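Local coordinates for protein alpha-amylase (Eisenia fetida, PDB 6M4K) that probably hydrolyses internal alpha-1,4-glucosidic linkages in starch-like polysaccharides, as a calcium- and chloride-dependent member of glycoside hydrolase family 13, at residues Q289-H302 against T329-M343. Sequence-based numbering, arbitrary orientation. Where two conformers were deposited one is given.
Sequences QLSGFDALVFIDNH and TAFELAWDYGHVRLM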
ATOM      1  N   GLN A 289     -14.594 -10.483   3.022  1.00 19.78           N
ATOM      2  CA  GLN A 289     -13.342 -10.070   2.400  1.00 16.99           C
ATOM      3  C   GLN A 289     -12.589 -11.292   1.892  1.00 15.95           C
ATOM      4  O   GLN A 289     -12.962 -12.442   2.150  1.00 19.32           O
ATOM      5  CB  GLN A 289     -12.480  -9.283   3.400  1.00 15.94           C
ATOM      6  CG  GLN A 289     -13.178  -8.048   3.954  1.00 16.60           C
ATOM      7  CD  GLN A 289     -12.305  -7.198   4.879  1.00 16.65           C
ATOM      8  OE1 GLN A 289     -11.138  -7.520   5.155  1.00 19.89           O
ATOM      9  NE2 GLN A 289     -12.858  -6.090   5.339  1.00 16.65           N
ATOM     10  N   LEU A 290     -11.517 -11.035   1.150  1.00 15.07           N
ATOM     11  CA  LEU A 290     -10.615 -12.093   0.724  1.00 15.59           C
ATOM     12  C   LEU A 290     -10.018 -12.794   1.939  1.00 15.84           C
ATOM     13  O   LEU A 290      -9.941 -12.239   3.039  1.00 15.37           O
ATOM     14  CB  LEU A 290      -9.454 -11.491  -0.071  1.00 16.22           C
ATOM     15  CG  LEU A 290      -9.818 -10.830  -1.394  1.00 17.60           C
ATOM     16  CD1 LEU A 290      -8.585 -10.242  -2.073  1.00 17.39           C
ATOM     17  CD2 LEU A 290     -10.526 -11.834  -2.298  1.00 18.09           C
ATOM     18  N   SER A 291      -9.575 -14.030   1.739  1.00 16.11           N
ATOM     19  CA  SER A 291      -8.789 -14.675   2.777  0.50 16.18           C
ATOM     20  C   SER A 291      -7.507 -13.884   3.013  1.00 14.84           C
ATOM     21  O   SER A 291      -6.949 -13.267   2.099  1.00 14.86           O
ATOM     22  CB  SER A 291      -8.449 -16.119   2.394  0.50 18.16           C
ATOM     23  OG  SER A 291      -7.330 -16.181   1.526  0.50 17.20           O
ATOM     24  N   GLY A 292      -7.053 -13.885   4.260  1.00 13.99           N
ATOM     25  CA  GLY A 292      -5.832 -13.169   4.593  1.00 14.97           C
ATOM     26  C   GLY A 292      -4.656 -13.552   3.709  1.00 14.35           C
ATOM     27  O   GLY A 292      -3.838 -12.701   3.341  1.00 14.34           O
ATOM     28  N   PHE A 293      -4.549 -14.842   3.356  1.00 13.80           N
ATOM     29  CA  PHE A 293      -3.412 -15.293   2.562  1.00 13.89           C
ATOM     30  C   PHE A 293      -3.464 -14.769   1.138  1.00 13.13           C
ATOM     31  O   PHE A 293      -2.438 -14.774   0.454  1.00 15.03           O
ATOM     32  CB  PHE A 293      -3.345 -16.823   2.512  1.00 14.44           C
ATOM     33  CG  PHE A 293      -3.092 -17.475   3.841  1.00 14.59           C
ATOM     34  CD1 PHE A 293      -2.659 -16.745   4.945  1.00 16.03           C
ATOM     35  CD2 PHE A 293      -3.280 -18.842   3.978  1.00 16.64           C
ATOM     36  CE1 PHE A 293      -2.445 -17.379   6.173  1.00 15.95           C
ATOM     37  CE2 PHE A 293      -3.053 -19.475   5.183  1.00 17.49           C
ATOM     38  CZ  PHE A 293      -2.637 -18.754   6.279  1.00 15.77           C
ATOM     39  N   ASP A 294      -4.621 -14.336   0.676  1.00 12.53           N
ATOM     40  CA  ASP A 294      -4.752 -13.810  -0.677  1.00 13.17           C
ATOM     41  C   ASP A 294      -4.671 -12.289  -0.736  1.00 13.98           C
ATOM     42  O   ASP A 294      -4.741 -11.722  -1.833  1.00 14.53           O
ATOM     43  CB  ASP A 294      -6.090 -14.239  -1.276  1.00 15.76           C
ATOM     44  CG  ASP A 294      -6.176 -15.724  -1.527  1.00 16.29           C
ATOM     45  OD1 ASP A 294      -5.182 -16.333  -1.962  1.00 17.84           O
ATOM     46  OD2 ASP A 294      -7.260 -16.272  -1.276  1.00 21.46           O
ATOM     47  N   ALA A 295      -4.540 -11.616   0.405  1.00 14.62           N
ATOM     48  CA  ALA A 295      -4.824 -10.190   0.496  1.00 14.20           C
ATOM     49  C   ALA A 295      -3.577  -9.370   0.772  1.00 13.49           C
ATOM     50  O   ALA A 295      -2.717  -9.748   1.577  1.00 13.23           O
ATOM     51  CB  ALA A 295      -5.837  -9.905   1.609  1.00 15.33           C
ATOM     52  N   LEU A 296      -3.523  -8.223   0.104  1.00 14.05           N
ATOM     53  CA  LEU A 296      -2.644  -7.116   0.437  1.00 12.60           C
ATOM     54  C   LEU A 296      -3.551  -6.055   1.049  1.00 11.43           C
ATOM     55  O   LEU A 296      -4.530  -5.642   0.420  1.00 13.39           O
ATOM     56  CB  LEU A 296      -1.985  -6.619  -0.848  1.00 14.60           C
ATOM     57  CG  LEU A 296      -0.842  -5.600  -0.857  1.00 17.01           C
ATOM     58  CD1 LEU A 296      -1.309  -4.187  -0.480  1.00 14.84           C
ATOM     59  CD2 LEU A 296       0.373  -6.033  -0.030  1.00 15.63           C
ATOM     60  N   VAL A 297      -3.253  -5.651   2.291  1.00 12.49           N
ATOM     61  CA  VAL A 297      -4.152  -4.805   3.067  1.00 12.27           C
ATOM     62  C   VAL A 297      -3.446  -3.502   3.433  1.00 11.94           C
ATOM     63  O   VAL A 297      -2.217  -3.418   3.480  1.00 13.12           O
ATOM     64  CB  VAL A 297      -4.726  -5.515   4.320  1.00 12.03           C
ATOM     65  CG1 VAL A 297      -5.409  -6.820   3.920  1.00 13.40           C
ATOM     66  CG2 VAL A 297      -3.645  -5.801   5.348  1.00 12.86           C
ATOM     67  N   PHE A 298      -4.258  -2.480   3.701  1.00 12.39           N
ATOM     68  CA  PHE A 298      -3.759  -1.118   3.893  1.00 11.39           C
ATOM     69  C   PHE A 298      -4.927  -0.243   4.326  1.00 12.17           C
ATOM     70  O   PHE A 298      -6.076  -0.488   3.946  1.00 12.99           O
ATOM     71  CB  PHE A 298      -3.126  -0.556   2.595  1.00 12.98           C
ATOM     72  CG  PHE A 298      -4.012  -0.709   1.389  1.00 12.35           C
ATOM     73  CD1 PHE A 298      -4.049  -1.915   0.701  1.00 14.37           C
ATOM     74  CD2 PHE A 298      -4.846   0.318   0.964  1.00 13.17           C
ATOM     75  CE1 PHE A 298      -4.895  -2.098  -0.385  1.00 15.63           C
ATOM     76  CE2 PHE A 298      -5.681   0.144  -0.147  1.00 14.08           C
ATOM     77  CZ  PHE A 298      -5.706  -1.072  -0.815  1.00 15.42           C
ATOM     78  N   ILE A 299      -4.618   0.794   5.113  1.00 12.32           N
ATOM     79  CA  ILE A 299      -5.655   1.732   5.538  1.00 12.82           C
ATOM     80  C   ILE A 299      -6.036   2.678   4.406  1.00 13.30           C
ATOM     81  O   ILE A 299      -7.228   2.923   4.161  1.00 13.87           O
ATOM     82  CB  ILE A 299      -5.218   2.478   6.811  1.00 12.81           C
ATOM     83  CG1 ILE A 299      -4.969   1.471   7.943  1.00 13.92           C
ATOM     84  CG2 ILE A 299      -6.261   3.538   7.217  1.00 14.53           C
ATOM     85  CD1 ILE A 299      -6.133   0.518   8.235  1.00 14.90           C
ATOM     86  N   ASP A 300      -5.037   3.225   3.708  1.00 12.23           N
ATOM     87  CA  ASP A 300      -5.272   4.111   2.575  1.00 13.57           C
ATOM     88  C   ASP A 300      -4.192   3.869   1.534  1.00 14.04           C
ATOM     89  O   ASP A 300      -3.153   3.266   1.820  1.00 13.45           O
ATOM     90  CB  ASP A 300      -5.367   5.612   2.976  1.00 13.53           C
ATOM     91  CG  ASP A 300      -4.055   6.196   3.484  1.00 14.68           C
ATOM     92  OD1 ASP A 300      -3.215   5.466   4.055  1.00 14.86           O
ATOM     93  OD2 ASP A 300      -3.873   7.436   3.346  1.00 14.94           O
ATOM     94  N   ASN A 301      -4.451   4.332   0.312  1.00 14.39           N
ATOM     95  CA  ASN A 301      -3.456   4.348  -0.753  1.00 13.69           C
ATOM     96  C   ASN A 301      -3.438   5.739  -1.392  1.00 15.28           C
ATOM     97  O   ASN A 301      -4.155   6.659  -0.967  1.00 14.20           O
ATOM     98  CB  ASN A 301      -3.656   3.202  -1.762  1.00 14.84           C
ATOM     99  CG  ASN A 301      -4.789   3.454  -2.743  1.00 14.94           C
ATOM    100  OD1 ASN A 301      -5.583   4.386  -2.579  1.00 15.75           O
ATOM    101  ND2 ASN A 301      -4.867   2.619  -3.782  1.00 16.60           N
ATOM    102  N   HIS A 302      -2.627   5.889  -2.438  1.00 14.45           N
ATOM    103  CA  HIS A 302      -2.423   7.211  -3.019  1.00 15.67           C
ATOM    104  C   HIS A 302      -3.682   7.725  -3.704  1.00 17.04           C
ATOM    105  O   HIS A 302      -3.900   8.942  -3.773  1.00 18.24           O
ATOM    106  CB  HIS A 302      -1.228   7.170  -3.979  1.00 18.59           C
ATOM    107  CG  HIS A 302      -1.439   6.301  -5.177  1.00 15.77           C
ATOM    108  ND1 HIS A 302      -1.222   4.938  -5.167  1.00 19.98           N
ATOM    109  CD2 HIS A 302      -1.846   6.609  -6.432  1.00 18.79           C
ATOM    110  CE1 HIS A 302      -1.496   4.445  -6.362  1.00 19.16           C
ATOM    111  NE2 HIS A 302      -1.881   5.436  -7.144  1.00 18.79           N
ATOM    112  N   THR A 329      -4.465   1.945  11.985  1.00 13.32           N
ATOM    113  CA  THR A 329      -3.210   1.297  11.607  1.00 13.29           C
ATOM    114  C   THR A 329      -2.708   0.396  12.726  1.00 14.55           C
ATOM    115  O   THR A 329      -2.221  -0.712  12.467  1.00 13.87           O
ATOM    116  CB  THR A 329      -2.160   2.348  11.223  1.00 14.01           C
ATOM    117  OG1 THR A 329      -2.643   3.152  10.138  1.00 14.11           O
ATOM    118  CG2 THR A 329      -0.860   1.668  10.801  1.00 15.54           C
ATOM    119  N   ALA A 330      -2.828   0.840  13.979  1.00 13.80           N
ATOM    120  CA  ALA A 330      -2.403  -0.002  15.090  1.00 14.26           C
ATOM    121  C   ALA A 330      -3.202  -1.293  15.131  1.00 14.04           C
ATOM    122  O   ALA A 330      -2.642  -2.376  15.327  1.00 14.32           O
ATOM    123  CB  ALA A 330      -2.544   0.753  16.413  1.00 15.57           C
ATOM    124  N   PHE A 331      -4.525  -1.198  14.976  1.00 12.82           N
ATOM    125  CA  PHE A 331      -5.330  -2.409  14.905  1.00 13.90           C
ATOM    126  C   PHE A 331      -4.856  -3.322  13.779  1.00 14.65           C
ATOM    127  O   PHE A 331      -4.660  -4.527  13.985  1.00 13.94           O
ATOM    128  CB  PHE A 331      -6.819  -2.088  14.738  1.00 14.76           C
ATOM    129  CG  PHE A 331      -7.650  -3.327  14.593  1.00 13.11           C
ATOM    130  CD1 PHE A 331      -8.016  -4.055  15.712  1.00 15.03           C
ATOM    131  CD2 PHE A 331      -8.000  -3.806  13.338  1.00 14.48           C
ATOM    132  CE1 PHE A 331      -8.744  -5.219  15.590  1.00 14.30           C
ATOM    133  CE2 PHE A 331      -8.715  -4.988  13.209  1.00 14.70           C
ATOM    134  CZ  PHE A 331      -9.093  -5.688  14.336  1.00 14.85           C
ATOM    135  N   GLU A 332      -4.694  -2.767  12.579  1.00 13.33           N
ATOM    136  CA  GLU A 332      -4.301  -3.570  11.422  1.00 14.49           C
ATOM    137  C   GLU A 332      -2.976  -4.288  11.660  1.00 13.71           C
ATOM    138  O   GLU A 332      -2.808  -5.446  11.255  1.00 13.22           O
ATOM    139  CB  GLU A 332      -4.227  -2.652  10.205  1.00 16.22           C
ATOM    140  CG  GLU A 332      -3.436  -3.167   9.034  1.00 16.08           C
ATOM    141  CD  GLU A 332      -3.233  -2.075   8.026  1.00 13.62           C
ATOM    142  OE1 GLU A 332      -4.024  -2.018   7.084  1.00 14.87           O
ATOM    143  OE2 GLU A 332      -2.294  -1.255   8.212  1.00 15.28           O
ATOM    144  N   LEU A 333      -2.031  -3.626  12.328  1.00 12.79           N
ATOM    145  CA  LEU A 333      -0.709  -4.191  12.574  1.00 13.12           C
ATOM    146  C   LEU A 333      -0.734  -5.215  13.696  1.00 14.41           C
ATOM    147  O   LEU A 333       0.067  -6.153  13.684  1.00 13.62           O
ATOM    148  CB  LEU A 333       0.280  -3.072  12.908  1.00 13.91           C
ATOM    149  CG  LEU A 333       0.759  -2.290  11.677  1.00 12.30           C
ATOM    150  CD1 LEU A 333       1.445  -1.006  12.097  1.00 14.46           C
ATOM    151  CD2 LEU A 333       1.714  -3.149  10.845  1.00 14.59           C
ATOM    152  N   ALA A 334      -1.618  -5.043  14.680  1.00 13.64           N
ATOM    153  CA  ALA A 334      -1.710  -5.990  15.782  1.00 13.91           C
ATOM    154  C   ALA A 334      -2.517  -7.225  15.425  1.00 12.73           C
ATOM    155  O   ALA A 334      -2.347  -8.264  16.073  1.00 14.44           O
ATOM    156  CB  ALA A 334      -2.367  -5.316  16.988  1.00 15.20           C
ATOM    157  N   TRP A 335      -3.404  -7.128  14.447  1.00 14.12           N
ATOM    158  CA  TRP A 335      -4.253  -8.229  14.020  1.00 13.37           C
ATOM    159  C   TRP A 335      -3.435  -9.200  13.170  1.00 13.54           C
ATOM    160  O   TRP A 335      -2.244  -9.009  12.925  1.00 15.89           O
ATOM    161  CB  TRP A 335      -5.441  -7.677  13.231  1.00 15.68           C
ATOM    162  CG  TRP A 335      -6.708  -8.491  13.205  1.00 13.37           C
ATOM    163  CD1 TRP A 335      -7.340  -8.988  12.095  1.00 15.23           C
ATOM    164  CD2 TRP A 335      -7.537  -8.830  14.322  1.00 14.17           C
ATOM    165  NE1 TRP A 335      -8.500  -9.626  12.458  1.00 15.26           N
ATOM    166  CE2 TRP A 335      -8.641  -9.543  13.821  1.00 14.65           C
ATOM    167  CE3 TRP A 335      -7.446  -8.604  15.702  1.00 14.46           C
ATOM    168  CZ2 TRP A 335      -9.648 -10.028  14.649  1.00 15.63           C
ATOM    169  CZ3 TRP A 335      -8.445  -9.076  16.519  1.00 16.56           C
ATOM    170  CH2 TRP A 335      -9.528  -9.789  15.996  1.00 16.48           C
ATOM    171  N   ASP A 336      -4.076 -10.286  12.741  1.00 15.72           N
ATOM    172  CA  ASP A 336      -3.447 -11.251  11.835  1.00 16.67           C
ATOM    173  C   ASP A 336      -4.375 -11.395  10.640  1.00 15.94           C
ATOM    174  O   ASP A 336      -5.314 -12.198  10.661  1.00 17.35           O
ATOM    175  CB  ASP A 336      -3.197 -12.582  12.523  1.00 18.36           C
ATOM    176  CG  ASP A 336      -2.446 -13.560  11.638  1.00 24.59           C
ATOM    177  OD1 ASP A 336      -1.887 -13.129  10.607  1.00 28.24           O
ATOM    178  OD2 ASP A 336      -2.407 -14.760  11.972  1.00 28.68           O
ATOM    179  N   TYR A 337      -4.121 -10.599   9.611  1.00 14.65           N
ATOM    180  CA  TYR A 337      -4.942 -10.608   8.414  1.00 14.42           C
ATOM    181  C   TYR A 337      -4.245  -9.828   7.308  1.00 13.06           C
ATOM    182  O   TYR A 337      -4.126  -8.593   7.367  1.00 15.42           O
ATOM    183  CB  TYR A 337      -6.339 -10.014   8.656  1.00 14.67           C
ATOM    184  CG  TYR A 337      -7.169  -9.945   7.387  1.00 13.43           C
ATOM    185  CD1 TYR A 337      -7.728 -11.097   6.836  1.00 14.08           C
ATOM    186  CD2 TYR A 337      -7.364  -8.738   6.721  1.00 14.09           C
ATOM    187  CE1 TYR A 337      -8.477 -11.046   5.671  1.00 13.73           C
ATOM    188  CE2 TYR A 337      -8.101  -8.677   5.561  1.00 15.64           C
ATOM    189  CZ  TYR A 337      -8.647  -9.829   5.025  1.00 13.09           C
ATOM    190  OH  TYR A 337      -9.379  -9.726   3.869  1.00 15.28           O
ATOM    191  N   GLY A 338      -3.773 -10.541   6.288  1.00 13.65           N
ATOM    192  CA  GLY A 338      -3.247  -9.915   5.097  1.00 13.97           C
ATOM    193  C   GLY A 338      -1.793  -9.509   5.217  1.00 13.45           C
ATOM    194  O   GLY A 338      -1.203  -9.448   6.295  1.00 13.93           O
ATOM    195  N   HIS A 339      -1.206  -9.223   4.061  1.00 12.30           N
ATOM    196  CA  HIS A 339       0.118  -8.622   3.992  1.00 13.40           C
ATOM    197  C   HIS A 339      -0.043  -7.111   4.105  1.00 12.12           C
ATOM    198  O   HIS A 339      -0.660  -6.490   3.233  1.00 13.17           O
ATOM    199  CB  HIS A 339       0.787  -8.983   2.669  1.00 12.69           C
ATOM    200  CG  HIS A 339       2.225  -8.591   2.608  1.00 13.24           C
ATOM    201  ND1 HIS A 339       2.921  -8.455   1.427  1.00 13.13           N
ATOM    202  CD2 HIS A 339       3.101  -8.317   3.600  1.00 13.67           C
ATOM    203  CE1 HIS A 339       4.169  -8.116   1.697  1.00 14.92           C
ATOM    204  NE2 HIS A 339       4.306  -8.028   3.010  1.00 14.39           N
ATOM    205  N   VAL A 340       0.518  -6.525   5.158  1.00 12.33           N
ATOM    206  CA  VAL A 340       0.263  -5.118   5.493  1.00 11.66           C
ATOM    207  C   VAL A 340       1.212  -4.191   4.745  1.00 11.41           C
ATOM    208  O   VAL A 340       2.439  -4.354   4.804  1.00 12.03           O
ATOM    209  CB  VAL A 340       0.386  -4.882   7.003  1.00 11.97           C
ATOM    210  CG1 VAL A 340       0.224  -3.387   7.316  1.00 13.67           C
ATOM    211  CG2 VAL A 340      -0.645  -5.720   7.761  1.00 13.89           C
ATOM    212  N   ARG A 341       0.634  -3.194   4.070  1.00 12.17           N
ATOM    213  CA  ARG A 341       1.374  -2.103   3.454  1.00 12.02           C
ATOM    214  C   ARG A 341       0.958  -0.801   4.133  1.00 11.67           C
ATOM    215  O   ARG A 341      -0.239  -0.534   4.298  1.00 13.40           O
ATOM    216  CB  ARG A 341       1.056  -2.032   1.956  1.00 12.34           C
ATOM    217  CG  ARG A 341       1.795  -0.915   1.221  1.00 13.30           C
ATOM    218  CD  ARG A 341       1.340  -0.784  -0.228  1.00 13.64           C
ATOM    219  NE  ARG A 341      -0.053  -0.349  -0.311  1.00 14.73           N
ATOM    220  CZ  ARG A 341      -0.823  -0.453  -1.396  1.00 13.92           C
ATOM    221  NH1 ARG A 341      -0.344  -0.972  -2.513  1.00 13.89           N
ATOM    222  NH2 ARG A 341      -2.087  -0.032  -1.369  1.00 15.33           N
ATOM    223  N   LEU A 342       1.938  -0.003   4.542  1.00 11.96           N
ATOM    224  CA  LEU A 342       1.687   1.339   5.061  1.00 12.32           C
ATOM    225  C   LEU A 342       1.930   2.375   3.972  1.00 11.80           C
ATOM    226  O   LEU A 342       2.970   2.355   3.305  1.00 13.10           O
ATOM    227  CB  LEU A 342       2.619   1.656   6.233  1.00 14.28           C
ATOM    228  CG  LEU A 342       2.674   0.684   7.410  1.00 14.73           C
ATOM    229  CD1 LEU A 342       3.451   1.293   8.568  1.00 16.24           C
ATOM    230  CD2 LEU A 342       1.284   0.298   7.865  1.00 15.52           C
ATOM    231  N   MET A 343       0.981   3.285   3.809  1.00 13.86           N
ATOM    232  CA  MET A 343       1.185   4.436   2.945  1.00 12.41           C
ATOM    233  C   MET A 343       2.211   5.382   3.564  1.00 13.92           C
ATOM    234  O   MET A 343       2.290   5.538   4.786  1.00 14.14           O
ATOM    235  CB  MET A 343      -0.155   5.165   2.800  1.00 13.07           C
ATOM    236  CG  MET A 343      -0.124   6.407   1.922  1.00 14.91           C
ATOM    237  SD  MET A 343       0.345   5.954   0.247  1.00 15.87           S
ATOM    238  CE  MET A 343       0.512   7.600  -0.457  1.00 14.79           C
TER
HETATM  239  O   HOH W   1      -1.925   0.485   6.275  1.00 13.83           O
HETATM  240  O   HOH W   2      -1.958   3.070   4.678  1.00 14.79           O
HETATM  241  O   HOH W   3      -0.861   1.947   0.994  1.00 19.94           O
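Y337 OH gives its proton to the carbonyl oxygen of L290, 2.7 Å away, and that oxygen lies at the edge of the tyrosine ring, in its plane. With CG anti to the backbone N (chi1 177°), the ring reaches along the loop ahead of strand 295-297: its CD1 lies 3.6 Å from G292 CA, while V297 CG1 packs 3.7 Å from CE2. From here the chains run as the seventh and eighth parallel strands of the closed TIM barrel. Their ladder is H339 N to A295 O, V297 N to H339 O and R341 N to V297 O, the last 2.9 Å long and nearly in line with the carbonyl. Past that bond the backbones move apart and waters bridge them: one accepts from I299 N and bonds to E332 OE2 and R341 O, another joins D300 O to R341 NE. E332 OE1 turns instead to H261, on helix 259-270.

The R341 guanidinium meets both F298 and L296. Its NH2 sits 3.3 Å above the centre of the F298 ring in a cation-pi contact, the two planes 46° apart, and L296 CD1 covers one face of the group. NH1 is hydrogen-bonded to Q46 OE1. The position of R341 is consistent with that of the chloride-binding arginine of chloride-dependent relatives. F298, Q46 and the water to D300 O together fix how this buried guanidinium is turned and would stabilise its charge.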